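Local structure of glutamine--tRNA ligase (3TL4) at residues 32-37 with 53-58; 93-98 with 105-110; 121-126 with 171-176; 136-141 with 175-180. The protein attaches glutamine to tRNA(Gln) at the expense of ATP, releasing AMP and diphosphate, this chain being the tRNA-binding domain appended to the catalytic synthetase core. All coordinates share one frame; numbering follows the deposited sequence.

Contact 1 of 4, residues 32-37 with 53-58; sequences DSLYKL and ALVHNL
With CG anti to the backbone N (chi1 -174°), Leu34 stretches from helix 28-39 until its two methyls reach different residues of helix 49-62, whereas Leu37, whose CG stands beside its own backbone N, already leaves the backbone toward that helix. Leu34 CD1 meets Val55 CG2 at 3.9 Å, the two side chains crossing at about a right angle. Its other methyl, Leu34 CD2, lies 4.0 Å from His56 CD2, so the imidazole is approached at a ring carbon and not at a nitrogen. Val55 CG2 serves both leucines, since Leu37 CB is also 4.0 Å away from it. This is apolar helix-to-helix packing within the N-terminal helical lobe of an all-alpha domain: the segment axes pass 9.3 Å apart, with N-to-C directions 127° from each other. Beyond the valine, Leu37 CD1 comes within 3.8 Å of Leu58 CG, and both methyls of Leu37 touch Leu58 CD2. Helix 70-78 continues the apolar core, with Val74 against Leu37 and Ile73 against Leu58, while Phe11 and Ile24 close on Leu34. The buried hydroxyl of Ser33 is hydrogen-bonded to Gly64 N.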
loop_
_atom_site.group_PDB
_atom_site.type_symbol
_atom_site.label_atom_id
_atom_site.label_comp_id
_atom_site.label_asym_id
_atom_site.label_seq_id
_atom_site.Cartn_x
_atom_site.Cartn_y
_atom_site.Cartn_z
ATOM N N ASP A 32 -3.397 -1.818 -22.300
ATOM C CA ASP A 32 -4.670 -1.211 -22.696
ATOM C C ASP A 32 -5.304 -0.444 -21.548
ATOM O O ASP A 32 -5.817 0.655 -21.742
ATOM C CB ASP A 32 -5.660 -2.268 -23.192
ATOM C CG ASP A 32 -5.348 -2.747 -24.587
ATOM O OD1 ASP A 32 -4.833 -1.935 -25.387
ATOM O OD2 ASP A 32 -5.613 -3.934 -24.883
ATOM N N SER A 33 -5.301 -1.044 -20.356
ATOM C CA SER A 33 -5.876 -0.392 -19.180
ATOM C C SER A 33 -5.023 0.803 -18.781
ATOM O O SER A 33 -5.551 1.870 -18.467
ATOM C CB SER A 33 -6.014 -1.354 -17.996
ATOM O OG SER A 33 -6.650 -2.560 -18.369
ATOM N N LEU A 34 -3.704 0.626 -18.796
ATOM C CA LEU A 34 -2.814 1.712 -18.411
ATOM C C LEU A 34 -3.067 2.929 -19.291
ATOM O O LEU A 34 -3.253 4.030 -18.788
ATOM C CB LEU A 34 -1.350 1.281 -18.467
ATOM C CG LEU A 34 -0.347 2.313 -17.947
ATOM C CD1 LEU A 34 -0.760 2.804 -16.579
ATOM C CD2 LEU A 34 1.033 1.698 -17.888
ATOM N N TYR A 35 -3.101 2.713 -20.603
ATOM C CA TYR A 35 -3.415 3.766 -21.571
ATOM C C TYR A 35 -4.726 4.483 -21.233
ATOM O O TYR A 35 -4.763 5.715 -21.120
ATOM C CB TYR A 35 -3.489 3.174 -22.987
ATOM C CG TYR A 35 -3.598 4.200 -24.098
ATOM C CD1 TYR A 35 -4.834 4.633 -24.560
ATOM C CD2 TYR A 35 -2.456 4.726 -24.693
ATOM C CE1 TYR A 35 -4.930 5.574 -25.575
ATOM C CE2 TYR A 35 -2.541 5.664 -25.703
ATOM C CZ TYR A 35 -3.778 6.087 -26.143
ATOM O OH TYR A 35 -3.856 7.023 -27.152
ATOM N N LYS A 36 -5.803 3.717 -21.070
ATOM C CA LYS A 36 -7.104 4.334 -20.809
ATOM C C LYS A 36 -7.132 5.058 -19.464
ATOM O O LYS A 36 -7.735 6.121 -19.346
ATOM C CB LYS A 36 -8.254 3.324 -20.908
ATOM C CG LYS A 36 -8.824 2.865 -19.560
ATOM C CD LYS A 36 -10.029 1.917 -19.706
ATOM C CE LYS A 36 -10.399 1.219 -18.376
ATOM N NZ LYS A 36 -11.261 2.042 -17.473
ATOM N N LEU A 37 -6.484 4.483 -18.453
ATOM C CA LEU A 37 -6.396 5.123 -17.144
ATOM C C LEU A 37 -5.626 6.448 -17.214
ATOM O O LEU A 37 -6.102 7.476 -16.725
ATOM C CB LEU A 37 -5.771 4.181 -16.105
ATOM C CG LEU A 37 -6.550 2.897 -15.786
ATOM C CD1 LEU A 37 -5.705 1.903 -14.988
ATOM C CD2 LEU A 37 -7.882 3.179 -15.079
ATOM N N ALA A 53 3.773 4.577 -10.705
ATOM C CA ALA A 53 3.800 3.232 -10.148
ATOM C C ALA A 53 2.416 2.814 -9.661
ATOM O O ALA A 53 1.995 1.683 -9.855
ATOM C CB ALA A 53 4.810 3.153 -9.001
ATOM N N LEU A 54 1.710 3.740 -9.030
ATOM C CA LEU A 54 0.398 3.449 -8.476
ATOM C C LEU A 54 -0.628 3.198 -9.576
ATOM O O LEU A 54 -1.472 2.305 -9.452
ATOM C CB LEU A 54 -0.060 4.582 -7.549
ATOM C CG LEU A 54 0.738 4.713 -6.252
ATOM C CD1 LEU A 54 0.355 5.987 -5.491
ATOM C CD2 LEU A 54 0.530 3.492 -5.385
ATOM N N VAL A 55 -0.548 3.968 -10.657
ATOM C CA VAL A 55 -1.465 3.754 -11.768
ATOM C C VAL A 55 -1.129 2.443 -12.491
ATOM O O VAL A 55 -2.027 1.730 -12.946
ATOM C CB VAL A 55 -1.542 4.961 -12.729
ATOM C CG1 VAL A 55 -0.209 5.182 -13.436
ATOM C CG2 VAL A 55 -2.654 4.754 -13.746
ATOM N N HIS A 56 0.151 2.087 -12.554
ATOM C CA HIS A 56 0.504 0.775 -13.083
ATOM C C HIS A 56 -0.043 -0.368 -12.217
ATOM O O HIS A 56 -0.564 -1.352 -12.739
ATOM C CB HIS A 56 2.001 0.617 -13.293
ATOM C CG HIS A 56 2.360 -0.621 -14.050
ATOM N ND1 HIS A 56 3.313 -1.515 -13.618
ATOM C CD2 HIS A 56 1.859 -1.137 -15.201
ATOM C CE1 HIS A 56 3.396 -2.517 -14.473
ATOM N NE2 HIS A 56 2.524 -2.309 -15.444
ATOM N N ASN A 57 0.075 -0.241 -10.899
ATOM C CA ASN A 57 -0.612 -1.163 -9.998
ATOM C C ASN A 57 -2.073 -1.306 -10.382
ATOM O O ASN A 57 -2.584 -2.414 -10.514
ATOM C CB ASN A 57 -0.586 -0.662 -8.556
ATOM C CG ASN A 57 0.767 -0.816 -7.893
ATOM O OD1 ASN A 57 1.071 -0.102 -6.933
ATOM N ND2 ASN A 57 1.583 -1.754 -8.386
ATOM N N LEU A 58 -2.750 -0.169 -10.528
ATOM C CA LEU A 58 -4.171 -0.181 -10.848
ATOM C C LEU A 58 -4.428 -0.891 -12.159
ATOM O O LEU A 58 -5.375 -1.676 -12.268
ATOM C CB LEU A 58 -4.744 1.231 -10.915
ATOM C CG LEU A 58 -6.227 1.275 -11.291
ATOM C CD1 LEU A 58 -7.057 0.384 -10.347
ATOM C CD2 LEU A 58 -6.733 2.697 -11.252
#

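Contact 2 of 4, residues 93-98 with 105-110; sequences KYVKAN and MGMNEN
Tyr94 sets one ring face on the backbone of Gly106 and brings its CE2 side beside Met107 N, joining the two arms of a helix-loop-helix hairpin formed by helices 85-98 and 104-109. Gly106 C sits over that face, 3.5 Å from Tyr94 CE2, and Met107 N approaches the same ring atom obliquely. The fit depends on the absence of a side chain: a CB on Gly106 would fall only 2.6 Å from Tyr94 OH. Asn110 comes obliquely from the same side of the ring plane, at its CD1/CE1 side, with ND2 3.3 Å from Tyr94 CE1 and the amide and ring planes nearly parallel, 12° apart. Next to the tyrosine, Val95 CG2 touches Met107 CG at 4.0 Å; this methionine is a selenomethionine in the crystal. What carries the phenol across is its first torsion, CG anti to the backbone N (chi1 -178°). A serine in place of Tyr94 would probably open a gap over the Gly106 backbone and leave the Asn110 amide without the ring beside it. Farther out, Ile73 of helix 70-78 touches both Val95 and Met107, and Thr103 OG1 is hydrogen-bonded to Gly106 N. The Asn110 amide is itself steadied at the end of its helix: Asn110 ND2 donates to Gly106 O at 2.9 Å through a nearly straight bond (166°), the acceptor lying close to the amide plane.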
loop_
_atom_site.group_PDB
_atom_site.type_symbol
_atom_site.label_atom_id
_atom_site.label_comp_id
_atom_site.label_asym_id
_atom_site.label_seq_id
_atom_site.Cartn_x
_atom_site.Cartn_y
_atom_site.Cartn_z
ATOM N N LYS A 93 -10.799 -2.904 -5.017
ATOM C CA LYS A 93 -11.765 -3.876 -4.545
ATOM C C LYS A 93 -13.108 -3.236 -4.233
ATOM O O LYS A 93 -14.141 -3.849 -4.467
ATOM C CB LYS A 93 -11.222 -4.656 -3.349
ATOM C CG LYS A 93 -10.189 -5.684 -3.774
ATOM C CD LYS A 93 -9.308 -6.156 -2.628
ATOM C CE LYS A 93 -8.251 -7.128 -3.152
ATOM N NZ LYS A 93 -7.301 -7.580 -2.095
ATOM N N TYR A 94 -13.093 -2.006 -3.726
ATOM C CA TYR A 94 -14.325 -1.324 -3.344
ATOM C C TYR A 94 -15.120 -0.931 -4.568
ATOM O O TYR A 94 -16.331 -1.127 -4.624
ATOM C CB TYR A 94 -14.054 -0.060 -2.516
ATOM C CG TYR A 94 -15.339 0.620 -2.074
ATOM C CD1 TYR A 94 -15.998 0.197 -0.934
ATOM C CD2 TYR A 94 -15.912 1.658 -2.815
ATOM C CE1 TYR A 94 -17.180 0.791 -0.513
ATOM C CE2 TYR A 94 -17.113 2.261 -2.401
ATOM C CZ TYR A 94 -17.733 1.812 -1.243
ATOM O OH TYR A 94 -18.909 2.366 -0.783
ATOM N N VAL A 95 -14.428 -0.359 -5.541
ATOM C CA VAL A 95 -15.073 0.142 -6.738
ATOM C C VAL A 95 -15.604 -1.026 -7.554
ATOM O O VAL A 95 -16.681 -0.930 -8.150
ATOM C CB VAL A 95 -14.136 1.069 -7.549
ATOM C CG1 VAL A 95 -14.778 1.467 -8.867
ATOM C CG2 VAL A 95 -13.818 2.318 -6.734
ATOM N N LYS A 96 -14.867 -2.135 -7.540
ATOM C CA LYS A 96 -15.326 -3.360 -8.179
ATOM C C LYS A 96 -16.573 -3.935 -7.495
ATOM O O LYS A 96 -17.504 -4.361 -8.166
ATOM C CB LYS A 96 -14.209 -4.404 -8.227
ATOM C CG LYS A 96 -14.501 -5.555 -9.180
ATOM C CD LYS A 96 -13.275 -6.384 -9.503
ATOM C CE LYS A 96 -13.191 -7.663 -8.663
ATOM N NZ LYS A 96 -12.068 -8.586 -9.100
ATOM N N ALA A 97 -16.588 -3.934 -6.161
ATOM C CA ALA A 97 -17.734 -4.425 -5.386
ATOM C C ALA A 97 -19.008 -3.621 -5.623
ATOM O O ALA A 97 -20.099 -4.177 -5.724
ATOM C CB ALA A 97 -17.408 -4.424 -3.899
ATOM N N ASN A 98 -18.865 -2.302 -5.693
ATOM C CA ASN A 98 -20.016 -1.416 -5.734
ATOM C C ASN A 98 -20.409 -0.963 -7.134
ATOM O O ASN A 98 -21.480 -0.425 -7.321
ATOM C CB ASN A 98 -19.769 -0.212 -4.838
ATOM C CG ASN A 98 -19.653 -0.593 -3.385
ATOM O OD1 ASN A 98 -18.570 -0.593 -2.810
ATOM N ND2 ASN A 98 -20.762 -0.937 -2.791
HETATM N N MSE A 105 -16.381 9.351 -1.672
HETATM C CA MSE A 105 -16.352 9.218 -0.206
HETATM C C MSE A 105 -16.416 7.773 0.239
HETATM O O MSE A 105 -15.790 7.403 1.232
HETATM C CB MSE A 105 -17.516 9.931 0.479
HETATM C CG MSE A 105 -17.954 11.238 -0.127
HETATM SE SE MSE A 105 -19.550 11.841 0.804
HETATM C CE MSE A 105 -18.787 11.850 2.594
ATOM N N GLY A 106 -17.213 6.971 -0.462
ATOM C CA GLY A 106 -17.316 5.560 -0.134
ATOM C C GLY A 106 -15.975 4.878 -0.327
ATOM O O GLY A 106 -15.494 4.142 0.533
HETATM N N MSE A 107 -15.359 5.136 -1.469
HETATM C CA MSE A 107 -14.048 4.581 -1.749
HETATM C C MSE A 107 -13.014 5.052 -0.719
HETATM O O MSE A 107 -12.331 4.246 -0.110
HETATM C CB MSE A 107 -13.613 4.991 -3.144
HETATM C CG MSE A 107 -12.356 4.300 -3.608
HETATM SE SE MSE A 107 -11.546 5.272 -5.097
HETATM C CE MSE A 107 -11.052 6.918 -4.193
ATOM N N ASN A 108 -12.904 6.365 -0.545
ATOM C CA ASN A 108 -12.012 6.951 0.448
ATOM C C ASN A 108 -12.172 6.295 1.821
ATOM O O ASN A 108 -11.198 5.842 2.423
ATOM C CB ASN A 108 -12.280 8.453 0.570
ATOM C CG ASN A 108 -11.640 9.258 -0.542
ATOM O OD1 ASN A 108 -10.974 8.707 -1.429
ATOM N ND2 ASN A 108 -11.830 10.581 -0.497
ATOM N N GLU A 109 -13.409 6.254 2.303
ATOM C CA GLU A 109 -13.740 5.651 3.595
ATOM C C GLU A 109 -13.290 4.190 3.723
ATOM O O GLU A 109 -13.051 3.708 4.820
ATOM C CB GLU A 109 -15.250 5.770 3.847
ATOM C CG GLU A 109 -15.767 5.085 5.107
ATOM C CD GLU A 109 -17.179 5.530 5.483
ATOM O OE1 GLU A 109 -17.815 6.253 4.681
ATOM O OE2 GLU A 109 -17.649 5.163 6.586
ATOM N N ASN A 110 -13.180 3.485 2.603
ATOM C CA ASN A 110 -12.786 2.082 2.635
ATOM C C ASN A 110 -11.396 1.820 2.065
ATOM O O ASN A 110 -11.023 0.674 1.852
ATOM C CB ASN A 110 -13.818 1.214 1.923
ATOM C CG ASN A 110 -15.119 1.131 2.689
ATOM O OD1 ASN A 110 -15.260 0.314 3.597
ATOM N ND2 ASN A 110 -16.076 1.988 2.339
#

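Contact 3 of 4, residues 121-126 with 171-176; sequences QVRNYV and DQEVLK
A salt-bridge network of Arg123, Glu173 and Lys176 ties helix 119-132 to helix 166-178 along one flank of their packing. Arg123 extends from the backbone with CG anti to N and then bends at chi3, which turns NE toward the neighbouring helix. Arg123 NE donates to Glu173 OE2 at 2.7 Å, in a nearly straight bond (171°) lying close to the guanidinium plane. The carboxylate is turned steeply against the guanidinium and is met on the anti side of OE2, with the donor 33° out of the carboxylate plane; one hydrogen bond joins Arg123 NE to the carboxylate, not the paired bonds of a bidentate bridge. Glu173 bends at chi2, and Lys176 NZ, one helical turn on, bridges to the same OE2 at a modelled separation too short to be trusted in detail. One carboxylate oxygen thus stands between two cations, Arg123 NE and Lys176 NZ, which are 4.1 Å apart and whose mutual repulsion it would be expected to screen. A methionine in place of Arg123 would probably leave Glu173 without its charged mate on helix 119-132 and the two helices without their ionic tie. Arg123 NH1 has a second acidic partner, Glu119. Beneath the charges, Val126 CG1 rests 4.0 Å from Glu173 CG, and Met127 and Ile130 also touch that buried glutamate. The segment axes lie 10.6 Å apart and their N-to-C directions differ by 42°, the side-by-side packing of similarly directed helices in the C-terminal helical lobe of this tRNA-binding domain.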
loop_
_atom_site.group_PDB
_atom_site.type_symbol
_atom_site.label_atom_id
_atom_site.label_comp_id
_atom_site.label_asym_id
_atom_site.label_seq_id
_atom_site.Cartn_x
_atom_site.Cartn_y
_atom_site.Cartn_z
ATOM N N GLN A 121 0.752 6.122 18.197
ATOM C CA GLN A 121 -0.320 5.135 18.138
ATOM C C GLN A 121 0.230 3.720 17.897
ATOM O O GLN A 121 -0.201 2.770 18.554
ATOM C CB GLN A 121 -1.362 5.499 17.080
ATOM C CG GLN A 121 -1.862 6.942 17.150
ATOM C CD GLN A 121 -2.893 7.233 16.069
ATOM O OE1 GLN A 121 -4.049 6.829 16.178
ATOM N NE2 GLN A 121 -2.476 7.926 15.017
ATOM N N VAL A 122 1.175 3.570 16.966
ATOM C CA VAL A 122 1.834 2.270 16.773
ATOM C C VAL A 122 2.302 1.760 18.140
ATOM O O VAL A 122 2.029 0.626 18.522
ATOM C CB VAL A 122 3.035 2.345 15.771
ATOM C CG1 VAL A 122 3.752 1.009 15.678
ATOM C CG2 VAL A 122 2.574 2.789 14.381
ATOM N N ARG A 123 2.974 2.633 18.885
ATOM C CA ARG A 123 3.509 2.310 20.207
ATOM C C ARG A 123 2.415 1.848 21.182
ATOM O O ARG A 123 2.593 0.885 21.911
ATOM C CB ARG A 123 4.264 3.527 20.762
ATOM C CG ARG A 123 4.887 3.345 22.139
ATOM C CD ARG A 123 6.050 4.343 22.368
ATOM N NE ARG A 123 7.332 3.661 22.228
ATOM C CZ ARG A 123 8.296 4.030 21.398
ATOM N NH1 ARG A 123 8.148 5.100 20.636
ATOM N NH2 ARG A 123 9.417 3.332 21.353
ATOM N N ASN A 124 1.285 2.539 21.197
ATOM C CA ASN A 124 0.164 2.101 22.017
ATOM C C ASN A 124 -0.256 0.681 21.672
ATOM O O ASN A 124 -0.412 -0.152 22.558
ATOM C CB ASN A 124 -1.041 3.047 21.877
ATOM C CG ASN A 124 -0.782 4.424 22.480
ATOM O OD1 ASN A 124 0.075 4.580 23.359
ATOM N ND2 ASN A 124 -1.525 5.434 22.011
ATOM N N TYR A 125 -0.452 0.413 20.381
ATOM C CA TYR A 125 -0.896 -0.911 19.938
ATOM C C TYR A 125 0.107 -2.009 20.259
ATOM O O TYR A 125 -0.279 -3.086 20.701
ATOM C CB TYR A 125 -1.276 -0.902 18.455
ATOM C CG TYR A 125 -2.605 -0.234 18.240
ATOM C CD1 TYR A 125 -3.770 -0.802 18.745
ATOM C CD2 TYR A 125 -2.700 0.966 17.564
ATOM C CE1 TYR A 125 -4.996 -0.195 18.582
ATOM C CE2 TYR A 125 -3.932 1.589 17.387
ATOM C CZ TYR A 125 -5.074 1.002 17.900
ATOM O OH TYR A 125 -6.295 1.611 17.727
ATOM N N VAL A 126 1.390 -1.713 20.066
ATOM C CA VAL A 126 2.471 -2.622 20.429
ATOM C C VAL A 126 2.482 -2.905 21.942
ATOM O O VAL A 126 2.615 -4.057 22.372
ATOM C CB VAL A 126 3.848 -2.038 20.007
ATOM C CG1 VAL A 126 4.990 -2.839 20.626
ATOM C CG2 VAL A 126 3.966 -1.966 18.480
ATOM N N ASP A 171 11.427 -3.206 19.254
ATOM C CA ASP A 171 12.706 -3.348 19.942
ATOM C C ASP A 171 12.753 -2.502 21.221
ATOM O O ASP A 171 13.190 -2.973 22.267
ATOM C CB ASP A 171 13.874 -2.998 19.014
ATOM C CG ASP A 171 14.109 -4.062 17.928
ATOM O OD1 ASP A 171 13.603 -5.202 18.065
ATOM O OD2 ASP A 171 14.809 -3.758 16.935
ATOM N N GLN A 172 12.280 -1.263 21.150
ATOM C CA GLN A 172 12.271 -0.398 22.321
ATOM C C GLN A 172 11.343 -0.909 23.423
ATOM O O GLN A 172 11.695 -0.920 24.587
ATOM C CB GLN A 172 11.829 0.999 21.935
ATOM C CG GLN A 172 12.621 1.658 20.833
ATOM C CD GLN A 172 12.044 3.027 20.513
ATOM O OE1 GLN A 172 12.063 3.929 21.354
ATOM N NE2 GLN A 172 11.490 3.177 19.318
ATOM N N GLU A 173 10.144 -1.313 23.054
ATOM C CA GLU A 173 9.174 -1.761 24.044
ATOM C C GLU A 173 9.570 -3.076 24.691
ATOM O O GLU A 173 9.337 -3.281 25.870
ATOM C CB GLU A 173 7.793 -1.864 23.417
ATOM C CG GLU A 173 7.257 -0.494 22.981
ATOM C CD GLU A 173 7.203 0.479 24.140
ATOM O OE1 GLU A 173 6.707 0.079 25.217
ATOM O OE2 GLU A 173 7.659 1.632 23.985
ATOM N N VAL A 174 10.176 -3.964 23.917
ATOM C CA VAL A 174 10.570 -5.268 24.429
ATOM C C VAL A 174 11.683 -5.110 25.445
ATOM O O VAL A 174 11.686 -5.764 26.491
ATOM C CB VAL A 174 10.970 -6.219 23.271
ATOM C CG1 VAL A 174 11.659 -7.431 23.795
ATOM C CG2 VAL A 174 9.728 -6.623 22.493
ATOM N N LEU A 175 12.610 -4.206 25.148
ATOM C CA LEU A 175 13.684 -3.851 26.081
ATOM C C LEU A 175 13.128 -3.468 27.449
ATOM O O LEU A 175 13.671 -3.880 28.472
ATOM C CB LEU A 175 14.529 -2.700 25.517
ATOM C CG LEU A 175 15.724 -2.176 26.321
ATOM C CD1 LEU A 175 16.706 -3.302 26.695
ATOM C CD2 LEU A 175 16.430 -1.060 25.540
ATOM N N LYS A 176 12.050 -2.681 27.475
ATOM C CA LYS A 176 11.491 -2.226 28.753
ATOM C C LYS A 176 11.074 -3.388 29.655
ATOM O O LYS A 176 11.235 -3.332 30.875
ATOM C CB LYS A 176 10.299 -1.294 28.523
ATOM C CG LYS A 176 10.667 -0.004 27.828
ATOM C CD LYS A 176 9.434 0.782 27.370
ATOM C CE LYS A 176 9.863 1.990 26.541
ATOM N NZ LYS A 176 8.702 2.681 25.915
#

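Contact 4 of 4, residues 136-141 with 175-180; sequences RILTER and LKLLGP
Leu138 and Ile137 meet Leu177, and Arg141 meets Leu178, where the C-terminal ends of helices 134-140 and 166-178 come together in the C-terminal helical lobe. Both helices are left through a residue of positive phi, Arg141 in one and Gly179 in the other. The adjacent leucines diverge by their first torsions: Leu177 holds CG anti to its backbone N (chi1 172°), whereas Leu178 puts CG beside the N (chi1 -65°). Leu177 can therefore spread its methyls over two residues, CD1 lying 3.7 Å from Leu138 CD2 and CD2 lying 4.0 Å from Ile137 CG2. Leu178 turns its own pair differently: CD2 reaches Leu138 CD2 at 3.9 Å, while CD1 packs on the backbone of the departing chain, 3.5 Å from Arg141 CA. The Arg141 side chain runs alongside Leu178, the two pointing opposite ways, and a bend at chi3 folds the guanidinium back to the end of helix 166-178. There, with the acceptor near the guanidinium plane, Arg141 NH1 makes a weak hydrogen bond to Leu178 O at 3.3 Å (157°). The stronger hold on this arginine is the salt bridge from NE to Asp185, so the group links the helix end to the chain that follows it. Ile148 touches Ile137 and Ile130 touches Leu177, continuing the apolar core, and Tyr142 OH is hydrogen-bonded to Gly179 O. A water completes the polar margin, 3.1 Å from Leu178 O and 2.6 Å from Pro180 O, and it weakly accepts from Arg141 NH2.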
loop_
_atom_site.group_PDB
_atom_site.type_symbol
_atom_site.label_atom_id
_atom_site.label_comp_id
_atom_site.label_asym_id
_atom_site.label_seq_id
_atom_site.Cartn_x
_atom_site.Cartn_y
_atom_site.Cartn_z
ATOM N N ARG A 136 3.970 -15.170 27.833
ATOM C CA ARG A 136 4.549 -15.914 26.719
ATOM C C ARG A 136 5.849 -15.223 26.307
ATOM O O ARG A 136 6.838 -15.870 26.028
ATOM C CB ARG A 136 3.577 -15.983 25.531
ATOM C CG ARG A 136 4.052 -16.883 24.396
ATOM C CD ARG A 136 2.909 -17.304 23.457
ATOM N NE ARG A 136 2.212 -16.151 22.893
ATOM C CZ ARG A 136 2.597 -15.515 21.794
ATOM N NH1 ARG A 136 3.675 -15.924 21.120
ATOM N NH2 ARG A 136 1.904 -14.477 21.361
ATOM N N ILE A 137 5.834 -13.894 26.288
ATOM C CA ILE A 137 7.025 -13.122 25.955
ATOM C C ILE A 137 8.139 -13.150 27.015
ATOM O O ILE A 137 9.296 -13.197 26.666
ATOM C CB ILE A 137 6.678 -11.674 25.617
ATOM C CG1 ILE A 137 5.767 -11.639 24.385
ATOM C CG2 ILE A 137 7.947 -10.900 25.344
ATOM C CD1 ILE A 137 5.163 -10.271 24.133
ATOM N N LEU A 138 7.790 -13.117 28.298
ATOM C CA LEU A 138 8.793 -13.209 29.365
ATOM C C LEU A 138 9.485 -14.561 29.366
ATOM O O LEU A 138 10.668 -14.666 29.672
ATOM C CB LEU A 138 8.161 -12.974 30.738
ATOM C CG LEU A 138 7.932 -11.520 31.147
ATOM C CD1 LEU A 138 7.165 -11.442 32.452
ATOM C CD2 LEU A 138 9.266 -10.824 31.273
ATOM N N THR A 139 8.736 -15.597 29.017
ATOM C CA THR A 139 9.268 -16.949 28.970
ATOM C C THR A 139 10.223 -17.159 27.808
ATOM O O THR A 139 11.255 -17.812 27.960
ATOM C CB THR A 139 8.136 -17.977 28.885
ATOM O OG1 THR A 139 7.331 -17.876 30.065
ATOM C CG2 THR A 139 8.695 -19.381 28.784
ATOM N N GLU A 140 9.886 -16.608 26.649
ATOM C CA GLU A 140 10.642 -16.883 25.423
ATOM C C GLU A 140 11.717 -15.823 25.146
ATOM O O GLU A 140 12.724 -16.090 24.473
ATOM C CB GLU A 140 9.675 -17.004 24.240
ATOM C CG GLU A 140 8.591 -18.091 24.416
ATOM C CD GLU A 140 9.163 -19.514 24.455
ATOM O OE1 GLU A 140 10.101 -19.807 23.675
ATOM O OE2 GLU A 140 8.687 -20.329 25.279
ATOM N N ARG A 141 11.487 -14.625 25.682
ATOM C CA ARG A 141 12.415 -13.510 25.576
ATOM C C ARG A 141 12.674 -13.106 24.142
ATOM O O ARG A 141 11.748 -13.059 23.346
ATOM C CB ARG A 141 13.721 -13.799 26.325
ATOM C CG ARG A 141 13.499 -13.916 27.830
ATOM C CD ARG A 141 14.798 -14.151 28.590
ATOM N NE ARG A 141 15.731 -13.049 28.393
ATOM C CZ ARG A 141 15.621 -11.847 28.962
ATOM N NH1 ARG A 141 14.611 -11.573 29.797
ATOM N NH2 ARG A 141 16.535 -10.919 28.706
ATOM N N LEU A 175 12.610 -4.206 25.148
ATOM C CA LEU A 175 13.684 -3.851 26.081
ATOM C C LEU A 175 13.128 -3.468 27.449
ATOM O O LEU A 175 13.671 -3.880 28.472
ATOM C CB LEU A 175 14.529 -2.700 25.517
ATOM C CG LEU A 175 15.724 -2.176 26.321
ATOM C CD1 LEU A 175 16.706 -3.302 26.695
ATOM C CD2 LEU A 175 16.430 -1.060 25.540
ATOM N N LYS A 176 12.050 -2.681 27.475
ATOM C CA LYS A 176 11.491 -2.226 28.753
ATOM C C LYS A 176 11.074 -3.388 29.655
ATOM O O LYS A 176 11.235 -3.332 30.875
ATOM C CB LYS A 176 10.299 -1.294 28.523
ATOM C CG LYS A 176 10.667 -0.004 27.828
ATOM C CD LYS A 176 9.434 0.782 27.370
ATOM C CE LYS A 176 9.863 1.990 26.541
ATOM N NZ LYS A 176 8.702 2.681 25.915
ATOM N N LEU A 177 10.522 -4.432 29.042
ATOM C CA LEU A 177 10.010 -5.609 29.749
ATOM C C LEU A 177 11.093 -6.642 30.059
ATOM O O LEU A 177 11.079 -7.276 31.115
ATOM C CB LEU A 177 8.924 -6.276 28.891
ATOM C CG LEU A 177 8.343 -7.631 29.311
ATOM C CD1 LEU A 177 7.646 -7.551 30.673
ATOM C CD2 LEU A 177 7.389 -8.152 28.235
ATOM N N LEU A 178 12.013 -6.829 29.120
ATOM C CA LEU A 178 12.962 -7.932 29.193
ATOM C C LEU A 178 14.250 -7.501 29.851
ATOM O O LEU A 178 14.938 -8.309 30.471
ATOM C CB LEU A 178 13.248 -8.488 27.794
ATOM C CG LEU A 178 12.044 -9.148 27.100
ATOM C CD1 LEU A 178 12.513 -10.002 25.949
ATOM C CD2 LEU A 178 11.272 -10.014 28.073
ATOM N N GLY A 179 14.549 -6.214 29.732
ATOM C CA GLY A 179 15.849 -5.690 30.093
ATOM C C GLY A 179 16.777 -6.011 28.951
ATOM O O GLY A 179 16.325 -6.518 27.927
ATOM N N PRO A 180 18.080 -5.727 29.108
ATOM C CA PRO A 180 18.987 -5.977 27.981
ATOM C C PRO A 180 19.245 -7.469 27.750
ATOM O O PRO A 180 19.004 -8.281 28.651
ATOM C CB PRO A 180 20.273 -5.243 28.391
ATOM C CG PRO A 180 20.201 -5.118 29.863
ATOM C CD PRO A 180 18.743 -5.025 30.220
HETATM O O HOH W 1 17.992 -8.820 30.962
#

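Overall arrangement
The four contacts fall into two helical lobes of one elongated domain. Contacts 1 and 2 come first along the chain, their centres 18 Å apart, and helix 70-78 touches both. Contacts 3 and 4 lie 12 Å apart between centres at the other end and share Leu175 and Lys176 on helix 166-178, which packs on helix 119-132 in one and on helix 134-140 in the other. Helix 104-109 of the first lobe and helix 119-132 of the second follow each other in the chain, yet contacts 2 and 3 are about 33 Å apart between centres, and contacts 1 and 4 about 47 Å. No contact among the four joins one lobe to the other, consistent with a hinged tRNA-binding appendage.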